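Local coordinates for VP35 (Myotis lucifugus, PDB 6DKU), which is a bat-genome homolog of filoviral VP35, here its interferon inhibitory domain, and probably antagonises innate immune signalling as its viral relatives do, at residues A[22-26]-A[27-31]; A[9-12]-A[13-16]; A[101-104]-A[105-109]. The protein carries 1 engineered substitution. All blocks are in the same frame, centred on the assembly; numbering follows the deposited sequence.

Contact 1. Residues A[22-26]-A[27-31]; sequences GPRTA and FHELV
Arg24 reaches forward to Glu29 and holds its carboxylate through NE and NH2, each nitrogen bonded to a different oxygen. The NE to OE2 bond, from Arg24 to Glu29, is 2.6 Å long and nearly straight, and Arg24 NH2 gives a second bond of 3.0 Å to Glu29 OE1. Both acceptors lie close to the guanidinium plane, but the two flat groups are twisted 47° apart, and the nitrogens approach from above the carboxylate plane. The arginine chain runs extended from CG to NE, with CG opposite the backbone N (chi1 170°), whereas Glu29 bends at chi2 to meet it. Each carboxylate oxygen has a further partner: OE2 is bonded to the hydroxyl of Tyr95 and OE1 to that of Tyr115, so the buried acid is held by four bonds.

Thr25 is the N-cap of the helix. Its OG1 accepts from Phe27 N at 3.3 Å, satisfying one amide of the first turn. The Thr25 carbonyl takes a weak bond from Glu29 N and possibly another weak one from His28 ND1, and Ala26 O accepts from Leu30 N at 2.9 Å. Arg24 CA sits over one face of the His28 imidazole, 3.9 Å from the ring centroid, in a CH-pi contact.

This capped start of helix 26-37 packs against two other helices. Val31 and His28 meet helix 9-18, Leu30 packs on helix 61-71, and Phe27 meets His62 edge-to-face, while Tyr115 ties Glu29 to strand 113-119.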
loop_
_atom_site.group_PDB
_atom_site.type_symbol
_atom_site.label_atom_id
_atom_site.label_comp_id
_atom_site.label_asym_id
_atom_site.label_seq_id
_atom_site.Cartn_x
_atom_site.Cartn_y
_atom_site.Cartn_z
ATOM N N GLY A 22 -0.524 14.707 8.540
ATOM C CA GLY A 22 -1.741 15.134 7.899
ATOM C C GLY A 22 -2.848 14.109 8.002
ATOM O O GLY A 22 -2.731 13.099 8.706
ATOM N N PRO A 23 -3.955 14.356 7.301
ATOM C CA PRO A 23 -5.048 13.384 7.289
ATOM C C PRO A 23 -4.618 12.098 6.607
ATOM O O PRO A 23 -3.634 12.052 5.865
ATOM C CB PRO A 23 -6.149 14.094 6.494
ATOM C CG PRO A 23 -5.421 15.061 5.636
ATOM C CD PRO A 23 -4.245 15.519 6.447
ATOM N N ARG A 24 -5.374 11.039 6.874
ATOM C CA ARG A 24 -5.052 9.747 6.287
ATOM C C ARG A 24 -5.298 9.811 4.788
ATOM O O ARG A 24 -6.352 10.277 4.347
ATOM C CB ARG A 24 -5.881 8.642 6.941
ATOM C CG ARG A 24 -5.803 7.304 6.233
ATOM C CD ARG A 24 -6.911 6.365 6.666
ATOM N NE ARG A 24 -6.612 4.989 6.285
ATOM C CZ ARG A 24 -6.334 4.012 7.140
ATOM N NH1 ARG A 24 -6.316 4.247 8.441
ATOM N NH2 ARG A 24 -6.078 2.793 6.694
ATOM N N THR A 25 -4.298 9.400 4.001
ATOM C CA THR A 25 -4.404 9.420 2.543
ATOM C C THR A 25 -3.999 8.082 1.944
ATOM O O THR A 25 -3.743 7.114 2.669
ATOM C CB THR A 25 -3.527 10.517 1.920
ATOM O OG1 THR A 25 -2.145 10.147 2.020
ATOM C CG2 THR A 25 -3.741 11.856 2.600
ATOM N N ALA A 26 -3.903 8.026 0.615
ATOM C CA ALA A 26 -3.527 6.780 -0.033
ATOM C C ALA A 26 -2.107 6.337 0.290
ATOM O O ALA A 26 -1.756 5.200 -0.029
ATOM C CB ALA A 26 -3.682 6.901 -1.548
ATOM N N PHE A 27 -1.269 7.193 0.883
ATOM C CA PHE A 27 0.062 6.721 1.256
ATOM C C PHE A 27 -0.019 5.794 2.461
ATOM O O PHE A 27 0.624 4.735 2.482
ATOM C CB PHE A 27 0.998 7.903 1.525
ATOM C CG PHE A 27 1.527 8.558 0.272
ATOM C CD1 PHE A 27 2.592 8.006 -0.425
ATOM C CD2 PHE A 27 0.952 9.727 -0.215
ATOM C CE1 PHE A 27 3.080 8.607 -1.584
ATOM C CE2 PHE A 27 1.434 10.336 -1.371
ATOM C CZ PHE A 27 2.497 9.771 -2.056
ATOM N N HIS A 28 -0.819 6.168 3.467
ATOM C CA HIS A 28 -1.095 5.266 4.581
ATOM C C HIS A 28 -1.630 3.934 4.074
ATOM O O HIS A 28 -1.192 2.860 4.510
ATOM C CB HIS A 28 -2.106 5.901 5.538
ATOM C CG HIS A 28 -1.709 7.250 6.046
ATOM N ND1 HIS A 28 -1.868 8.402 5.304
ATOM C CD2 HIS A 28 -1.177 7.634 7.230
ATOM C CE1 HIS A 28 -1.445 9.436 6.009
ATOM N NE2 HIS A 28 -1.018 8.995 7.179
ATOM N N GLU A 29 -2.579 3.996 3.136
ATOM C CA GLU A 29 -3.127 2.786 2.548
ATOM C C GLU A 29 -2.072 1.997 1.791
ATOM O O GLU A 29 -2.114 0.767 1.796
ATOM C CB GLU A 29 -4.296 3.123 1.624
ATOM C CG GLU A 29 -5.219 4.194 2.158
ATOM C CD GLU A 29 -6.103 3.711 3.291
ATOM O OE1 GLU A 29 -5.948 2.543 3.720
ATOM O OE2 GLU A 29 -6.959 4.504 3.751
ATOM N N LEU A 30 -1.125 2.668 1.135
ATOM C CA LEU A 30 -0.073 1.931 0.443
ATOM C C LEU A 30 0.810 1.191 1.436
ATOM O O LEU A 30 1.205 0.043 1.193
ATOM C CB LEU A 30 0.762 2.874 -0.420
ATOM C CG LEU A 30 1.861 2.206 -1.247
ATOM C CD1 LEU A 30 1.334 0.989 -1.997
ATOM C CD2 LEU A 30 2.459 3.202 -2.219
ATOM N N VAL A 31 1.132 1.835 2.558
ATOM C CA VAL A 31 1.857 1.152 3.628
ATOM C C VAL A 31 1.089 -0.089 4.068
ATOM O O VAL A 31 1.641 -1.195 4.150
ATOM C CB VAL A 31 2.096 2.115 4.805
ATOM C CG1 VAL A 31 2.658 1.372 6.002
ATOM C CG2 VAL A 31 3.011 3.255 4.383
#

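Contact 2. Residues A[9-12]-A[13-16]; sequences PTEF and VRVL
Glu11 and Arg14 form the polar contact, a salt bridge between residues three apart. Their side chains run side by side in the same direction; Arg14 bends at chi3 (65°), which turns its guanidinium back toward the acid. Arg14 NE donates to Glu11 OE1 at 3.2 Å, from above the carboxylate plane, and Arg14 NH2 pairs with Glu11 OE2. Carboxylate and guanidinium planes are 61° apart, so the two groups do not lie flat against each other.

The apolar contact is between Phe12 and Leu16, one turn apart. Leu16 CD1 lies over one face of the Phe12 ring, 3.9 Å from its centroid and offset toward the rim, a CH-pi contact. CE1 of Phe12 is the ring atom nearest this methyl, at 3.7 Å, and Leu16 CD2 touches CZ.

Backbone bonds supply the third kind: Val13, Arg14, Val15 and Leu16 donate their amides to the carbonyls of Pro9, Thr10, Glu11 and Phe12.

Phe12 and Leu16 both face helices 26-37 and 41-56, through Ile34, Ala35, Leu44 and Phe51 among others. This is the pattern of an amphipathic alpha-helix, with the i to i+4 apolar pair turned into the helical subdomain of the VP35 interferon inhibitory domain.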
loop_
_atom_site.group_PDB
_atom_site.type_symbol
_atom_site.label_atom_id
_atom_site.label_comp_id
_atom_site.label_asym_id
_atom_site.label_seq_id
_atom_site.Cartn_x
_atom_site.Cartn_y
_atom_site.Cartn_z
ATOM N N PRO A 9 2.953 -7.484 10.336
ATOM C CA PRO A 9 2.325 -6.375 9.588
ATOM C C PRO A 9 2.001 -5.146 10.421
ATOM O O PRO A 9 2.265 -4.026 9.973
ATOM C CB PRO A 9 1.057 -7.024 9.021
ATOM C CG PRO A 9 1.470 -8.450 8.791
ATOM C CD PRO A 9 2.431 -8.801 9.910
ATOM N N THR A 10 1.466 -5.325 11.632
ATOM C CA THR A 10 1.007 -4.187 12.428
ATOM C C THR A 10 2.156 -3.248 12.778
ATOM O O THR A 10 2.053 -2.026 12.600
ATOM C CB THR A 10 0.317 -4.678 13.703
ATOM O OG1 THR A 10 -0.680 -5.652 13.371
ATOM C CG2 THR A 10 -0.341 -3.514 14.426
ATOM N N GLU A 11 3.258 -3.800 13.290
ATOM C CA GLU A 11 4.409 -2.963 13.615
ATOM C C GLU A 11 4.988 -2.299 12.362
ATOM O O GLU A 11 5.380 -1.128 12.404
ATOM C CB GLU A 11 5.466 -3.790 14.347
ATOM C CG GLU A 11 6.764 -3.045 14.638
ATOM C CD GLU A 11 6.679 -2.124 15.846
ATOM O OE1 GLU A 11 5.604 -2.045 16.486
ATOM O OE2 GLU A 11 7.701 -1.468 16.147
ATOM N N PHE A 12 5.035 -3.025 11.238
ATOM C CA PHE A 12 5.460 -2.433 9.968
ATOM C C PHE A 12 4.636 -1.190 9.638
ATOM O O PHE A 12 5.183 -0.119 9.340
ATOM C CB PHE A 12 5.343 -3.479 8.846
ATOM C CG PHE A 12 5.719 -2.962 7.472
ATOM C CD1 PHE A 12 7.038 -3.008 7.033
ATOM C CD2 PHE A 12 4.755 -2.444 6.616
ATOM C CE1 PHE A 12 7.390 -2.537 5.771
ATOM C CE2 PHE A 12 5.100 -1.968 5.352
ATOM C CZ PHE A 12 6.418 -2.015 4.930
ATOM N N VAL A 13 3.310 -1.320 9.709
ATOM C CA VAL A 13 2.420 -0.200 9.418
ATOM C C VAL A 13 2.658 0.947 10.397
ATOM O O VAL A 13 2.672 2.120 10.005
ATOM C CB VAL A 13 0.953 -0.680 9.436
ATOM C CG1 VAL A 13 0.011 0.460 9.740
ATOM C CG2 VAL A 13 0.585 -1.314 8.110
ATOM N N ARG A 14 2.855 0.637 11.683
ATOM C CA ARG A 14 3.034 1.703 12.671
ATOM C C ARG A 14 4.330 2.471 12.432
ATOM O O ARG A 14 4.351 3.710 12.469
ATOM C CB ARG A 14 3.012 1.133 14.090
ATOM C CG ARG A 14 3.151 2.212 15.153
ATOM C CD ARG A 14 3.416 1.661 16.543
ATOM N NE ARG A 14 4.709 0.982 16.647
ATOM C CZ ARG A 14 5.897 1.583 16.576
ATOM N NH1 ARG A 14 5.983 2.896 16.397
ATOM N NH2 ARG A 14 7.009 0.867 16.688
ATOM N N VAL A 15 5.426 1.747 12.181
ATOM C CA VAL A 15 6.712 2.395 11.936
ATOM C C VAL A 15 6.626 3.281 10.705
ATOM O O VAL A 15 6.928 4.480 10.762
ATOM C CB VAL A 15 7.832 1.353 11.782
ATOM C CG1 VAL A 15 9.053 1.996 11.121
ATOM C CG2 VAL A 15 8.183 0.731 13.117
ATOM N N LEU A 16 6.213 2.709 9.568
ATOM C CA LEU A 16 6.251 3.501 8.343
ATOM C C LEU A 16 5.261 4.656 8.396
ATOM O O LEU A 16 5.590 5.773 7.984
ATOM C CB LEU A 16 6.005 2.627 7.115
ATOM C CG LEU A 16 7.295 2.121 6.463
ATOM C CD1 LEU A 16 7.820 0.882 7.182
ATOM C CD2 LEU A 16 7.085 1.840 4.982
#

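Contact 3. Residues A[101-104]-A[105-109]; sequences DVPE and GPKTL
Residues 101-104 and 105-109 form one irregular turn of chain between strands 100-101 and 113-119, with no regular backbone pairing between its two limbs. From Val102 to Glu104 the backbone is extended, and at Gly105 it takes a positive phi (97°, with psi -147°). A beta carbon there would collide with Glu104 O, so these angles suit a residue without one. Pro106 follows, and the chain then comes back past Val102 and Pro103 at Lys107.

Lys107 carries the contact from the returning limb. Its CG lies beside the backbone N and opposite the carbonyl carbon (chi1 -89°), and further bends at chi2 and chi3 fold the side chain over the outgoing limb. CG meets Val102 CG2 at 3.5 Å, and this one methyl also touches CD and CE, the two side chains being roughly perpendicular. Lys107 CD meets Pro103 CG at 3.7 Å, as the lysine methylenes run antiparallel alongside the proline ring.

The turn lies on the sheet side of the VP35 interferon inhibitory domain. Val102 leans on Ile116, and Pro103 and Lys107 both touch Trp113, all from strand 113-119. Backbone hydrogen bonds of Lys107 with Ala80 and of Leu109 with Cys78 join the returning limb to the segment leading into strand 82-84.

At the end of the lysine, NZ donates to Pro103 O at 3.0 Å, from well above the carbonyl plane. The Glu104 carboxylate lies nearby, its OE2 4.7 Å from Lys107 NZ; their opposite charges may attract weakly at this distance, without direct contact.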
loop_
_atom_site.group_PDB
_atom_site.type_symbol
_atom_site.label_atom_id
_atom_site.label_comp_id
_atom_site.label_asym_id
_atom_site.label_seq_id
_atom_site.Cartn_x
_atom_site.Cartn_y
_atom_site.Cartn_z
ATOM N N ASP A 101 -13.029 2.018 -12.239
ATOM C CA ASP A 101 -13.324 0.605 -12.410
ATOM C C ASP A 101 -12.039 -0.147 -12.732
ATOM O O ASP A 101 -11.026 0.435 -13.130
ATOM C CB ASP A 101 -14.382 0.395 -13.494
ATOM C CG ASP A 101 -14.174 1.295 -14.687
ATOM O OD1 ASP A 101 -13.914 2.502 -14.480
ATOM O OD2 ASP A 101 -14.274 0.799 -15.830
ATOM N N VAL A 102 -12.082 -1.457 -12.538
ATOM C CA VAL A 102 -10.850 -2.227 -12.451
ATOM C C VAL A 102 -10.737 -3.149 -13.660
ATOM O O VAL A 102 -11.726 -3.791 -14.049
ATOM C CB VAL A 102 -10.790 -2.983 -11.111
ATOM C CG1 VAL A 102 -11.736 -4.175 -11.090
ATOM C CG2 VAL A 102 -9.368 -3.393 -10.783
ATOM N N PRO A 103 -9.561 -3.229 -14.308
ATOM C CA PRO A 103 -9.435 -4.091 -15.491
ATOM C C PRO A 103 -9.483 -5.569 -15.143
ATOM O O PRO A 103 -9.859 -5.950 -14.027
ATOM C CB PRO A 103 -8.067 -3.697 -16.065
ATOM C CG PRO A 103 -7.292 -3.221 -14.881
ATOM C CD PRO A 103 -8.302 -2.519 -14.008
ATOM N N GLU A 104 -9.106 -6.416 -16.095
ATOM C CA GLU A 104 -8.934 -7.835 -15.841
ATOM C C GLU A 104 -7.451 -8.168 -15.794
ATOM O O GLU A 104 -6.669 -7.680 -16.616
ATOM C CB GLU A 104 -9.629 -8.691 -16.906
ATOM C CG GLU A 104 -11.114 -8.900 -16.659
ATOM C CD GLU A 104 -11.408 -9.648 -15.363
ATOM O OE1 GLU A 104 -12.579 -9.638 -14.932
ATOM O OE2 GLU A 104 -10.480 -10.247 -14.774
ATOM N N GLY A 105 -7.068 -8.984 -14.816
ATOM C CA GLY A 105 -5.718 -9.486 -14.745
ATOM C C GLY A 105 -4.827 -8.705 -13.805
ATOM O O GLY A 105 -5.274 -8.169 -12.787
ATOM N N PRO A 106 -3.539 -8.623 -14.140
ATOM C CA PRO A 106 -2.555 -8.063 -13.202
ATOM C C PRO A 106 -2.804 -6.617 -12.787
ATOM O O PRO A 106 -2.403 -5.681 -13.486
ATOM C CB PRO A 106 -1.232 -8.199 -13.971
ATOM C CG PRO A 106 -1.464 -9.325 -14.922
ATOM C CD PRO A 106 -2.900 -9.199 -15.336
ATOM N N LYS A 107 -3.452 -6.426 -11.635
ATOM C CA LYS A 107 -3.552 -5.111 -10.997
ATOM C C LYS A 107 -2.402 -4.994 -10.000
ATOM O O LYS A 107 -2.556 -5.173 -8.790
ATOM C CB LYS A 107 -4.907 -4.931 -10.324
ATOM C CG LYS A 107 -5.986 -4.358 -11.222
ATOM C CD LYS A 107 -6.709 -5.457 -11.992
ATOM C CE LYS A 107 -7.396 -6.453 -11.063
ATOM N NZ LYS A 107 -8.410 -7.278 -11.790
ATOM N N THR A 108 -1.225 -4.680 -10.534
ATOM C CA THR A 108 0.016 -4.782 -9.783
ATOM C C THR A 108 0.255 -3.567 -8.894
ATOM O O THR A 108 -0.172 -2.449 -9.198
ATOM C CB THR A 108 1.193 -4.974 -10.746
ATOM O OG1 THR A 108 2.425 -4.751 -10.058
ATOM C CG2 THR A 108 1.088 -4.051 -11.960
ATOM N N LEU A 109 0.947 -3.800 -7.773
ATOM C CA LEU A 109 1.393 -2.681 -6.949
ATOM C C LEU A 109 2.363 -1.799 -7.723
ATOM O O LEU A 109 2.331 -0.568 -7.601
ATOM C CB LEU A 109 2.052 -3.185 -5.663
ATOM C CG LEU A 109 1.181 -3.693 -4.517
ATOM C CD1 LEU A 109 2.015 -3.844 -3.260
ATOM C CD2 LEU A 109 0.003 -2.772 -4.267
#

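Overall arrangement
Contacts 1 and 2 belong to the helical side of the domain and touch each other: Val31 of contact 1 packs on Phe12, Val13 and Leu16 of contact 2, joining helices 26-37 and 9-18. Both are partly buried and each has an arginine-glutamate pair, but Glu29 of contact 1 is buried and also bonded to two tyrosines, whereas Glu11 of contact 2 is partly exposed. Contact 3 is a surface turn beside the sheet, held by lysine methylenes and one bond to a carbonyl. Its centre is about 26 Å from that of contact 2, across the chain's centre. Strand 113-119 is reached by both contact 1 and contact 3.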